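Local coordinates for sulfur oxidation protein SOXB (PDB 2WDC), which binds two manganese ions and is probably a hydrolase of the 5'-nucleotidase family acting in bacterial sulfur oxidation, at residues Asp382-Glu387 with Gly538-Arg543. Numbering follows the deposited sequence.
Sequences DQLVGE and GRVRVR
Leu-384, on helix 380-392, and Val-542, just past the short strand 539-540, bring the two backbones to 6.5 Å between their CA atoms. Val-542 makes most of the contact, its two methyls dividing between different helix residues. CG1, anti to the backbone N (chi1 -175°), lies against the amide end of Gln-383, 3.7 Å from CD, while CG2 sits 3.9 Å from CB of Leu-384 and 4.0 Å from OE1 of Glu-387. Farther along, CD1 of Leu-384 meets CG2 of Val-540 at 3.9 Å, the two side chains crossing at about a right angle. Gln-383 is held at both ends of its amide: NE2 gives a nearly straight bond (172°, 2.8 Å) to OE2 of Glu-387, which lies in the amide plane but is met from above its own carboxylate plane, and OE1 is hydrogen-bonded to OH of Tyr-378. Replacing Gln-383 by an alanine removes the amide, which would probably bare CG1 of Val-542, cost the Tyr-378 hydroxyl this partner and leave the Glu-387 carboxylate freer to turn. The contact thus packs helix 380-392 against the edge strand of a small three-stranded mixed sheet and the loop after it, mainly through valine methyls, away from the manganese site.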
loop_
_atom_site.group_PDB
_atom_site.type_symbol
_atom_site.label_atom_id
_atom_site.label_comp_id
_atom_site.label_asym_id
_atom_site.label_seq_id
_atom_site.Cartn_x
_atom_site.Cartn_y
_atom_site.Cartn_z
ATOM N N ASP A 382 -7.890 13.644 0.674
ATOM C CA ASP A 382 -7.555 14.246 -0.621
ATOM C C ASP A 382 -8.349 15.524 -0.870
ATOM O O ASP A 382 -7.854 16.452 -1.526
ATOM C CB ASP A 382 -7.697 13.245 -1.775
ATOM C CG ASP A 382 -6.674 12.135 -1.690
ATOM O OD1 ASP A 382 -5.474 12.441 -1.529
ATOM O OD2 ASP A 382 -7.080 10.952 -1.661
ATOM N N GLN A 383 -9.561 15.601 -0.321
ATOM C CA GLN A 383 -10.348 16.824 -0.467
ATOM C C GLN A 383 -9.665 17.944 0.322
ATOM O O GLN A 383 -9.581 19.082 -0.146
ATOM C CB GLN A 383 -11.794 16.664 0.013
ATOM C CG GLN A 383 -12.539 18.004 -0.040
ATOM C CD GLN A 383 -14.032 17.888 0.186
ATOM O OE1 GLN A 383 -14.661 16.913 -0.209
ATOM N NE2 GLN A 383 -14.620 18.938 0.748
ATOM N N LEU A 384 -9.174 17.620 1.518
ATOM C CA LEU A 384 -8.466 18.607 2.329
ATOM C C LEU A 384 -7.289 19.164 1.532
ATOM O O LEU A 384 -7.079 20.379 1.482
ATOM C CB LEU A 384 -7.976 17.994 3.648
ATOM C CG LEU A 384 -7.194 18.920 4.582
ATOM C CD1 LEU A 384 -7.216 18.367 6.003
ATOM C CD2 LEU A 384 -5.757 19.132 4.100
ATOM N N VAL A 385 -6.523 18.286 0.892
ATOM C CA VAL A 385 -5.376 18.729 0.096
ATOM C C VAL A 385 -5.837 19.649 -1.046
ATOM O O VAL A 385 -5.240 20.709 -1.272
ATOM C CB VAL A 385 -4.534 17.528 -0.406
ATOM C CG1 VAL A 385 -3.397 18.035 -1.304
ATOM C CG2 VAL A 385 -3.951 16.748 0.773
ATOM N N GLY A 386 -6.926 19.288 -1.724
ATOM C CA GLY A 386 -7.489 20.127 -2.769
ATOM C C GLY A 386 -7.856 21.503 -2.230
ATOM O O GLY A 386 -7.539 22.519 -2.850
ATOM N N GLU A 387 -8.509 21.534 -1.069
ATOM C CA GLU A 387 -8.891 22.811 -0.460
ATOM C C GLU A 387 -7.667 23.642 -0.076
ATOM O O GLU A 387 -7.664 24.878 -0.235
ATOM C CB GLU A 387 -9.790 22.590 0.765
ATOM C CG GLU A 387 -11.131 21.991 0.415
ATOM C CD GLU A 387 -11.986 21.693 1.622
ATOM O OE1 GLU A 387 -11.498 21.831 2.758
ATOM O OE2 GLU A 387 -13.135 21.266 1.426
ATOM N N GLY A 538 -5.672 26.523 11.547
ATOM C CA GLY A 538 -5.742 26.022 12.911
ATOM C C GLY A 538 -6.644 24.810 13.112
ATOM O O GLY A 538 -6.318 23.927 13.895
ATOM N N ARG A 539 -7.791 24.810 12.440
ATOM C CA ARG A 539 -8.749 23.706 12.538
ATOM C C ARG A 539 -9.369 23.461 11.172
ATOM O O ARG A 539 -9.605 24.400 10.405
ATOM C CB ARG A 539 -9.862 24.050 13.543
ATOM C CG ARG A 539 -9.408 24.080 14.987
ATOM C CD ARG A 539 -10.568 24.400 15.923
ATOM N NE ARG A 539 -11.351 23.216 16.262
ATOM C CZ ARG A 539 -11.025 22.355 17.222
ATOM N NH1 ARG A 539 -9.918 22.529 17.926
ATOM N NH2 ARG A 539 -11.812 21.316 17.477
ATOM N N VAL A 540 -9.620 22.194 10.858
ATOM C CA VAL A 540 -10.266 21.848 9.601
ATOM C C VAL A 540 -11.494 20.996 9.885
ATOM O O VAL A 540 -11.577 20.357 10.930
ATOM C CB VAL A 540 -9.314 21.149 8.617
ATOM C CG1 VAL A 540 -8.206 22.098 8.188
ATOM C CG2 VAL A 540 -8.736 19.900 9.225
ATOM N N ARG A 541 -12.448 21.027 8.963
ATOM C CA ARG A 541 -13.675 20.252 9.101
ATOM C C ARG A 541 -14.198 19.863 7.729
ATOM O O ARG A 541 -15.148 20.445 7.211
ATOM C CB ARG A 541 -14.733 21.019 9.894
ATOM C CG ARG A 541 -16.010 20.212 10.115
ATOM C CD ARG A 541 -17.043 20.975 10.923
ATOM N NE ARG A 541 -18.211 20.143 11.186
ATOM C CZ ARG A 541 -18.330 19.341 12.237
ATOM N NH1 ARG A 541 -17.359 19.278 13.136
ATOM N NH2 ARG A 541 -19.424 18.607 12.395
ATOM N N VAL A 542 -13.548 18.871 7.139
ATOM C CA VAL A 542 -13.908 18.393 5.817
ATOM C C VAL A 542 -15.069 17.413 5.892
ATOM O O VAL A 542 -14.942 16.337 6.470
ATOM C CB VAL A 542 -12.694 17.736 5.142
ATOM C CG1 VAL A 542 -13.038 17.336 3.714
ATOM C CG2 VAL A 542 -11.505 18.673 5.179
ATOM N N ARG A 543 -16.192 17.778 5.290
ATOM C CA ARG A 543 -17.343 16.880 5.266
ATOM C C ARG A 543 -17.261 16.030 3.997
ATOM O O ARG A 543 -16.895 16.528 2.932
ATOM C CB ARG A 543 -18.652 17.674 5.286
ATOM C CG ARG A 543 -18.828 18.570 6.509
ATOM C CD ARG A 543 -19.592 17.872 7.637
ATOM N NE ARG A 543 -19.980 16.506 7.296
ATOM C CZ ARG A 543 -20.733 15.727 8.068
ATOM N NH1 ARG A 543 -21.037 14.496 7.676
ATOM N NH2 ARG A 543 -21.182 16.179 9.231
#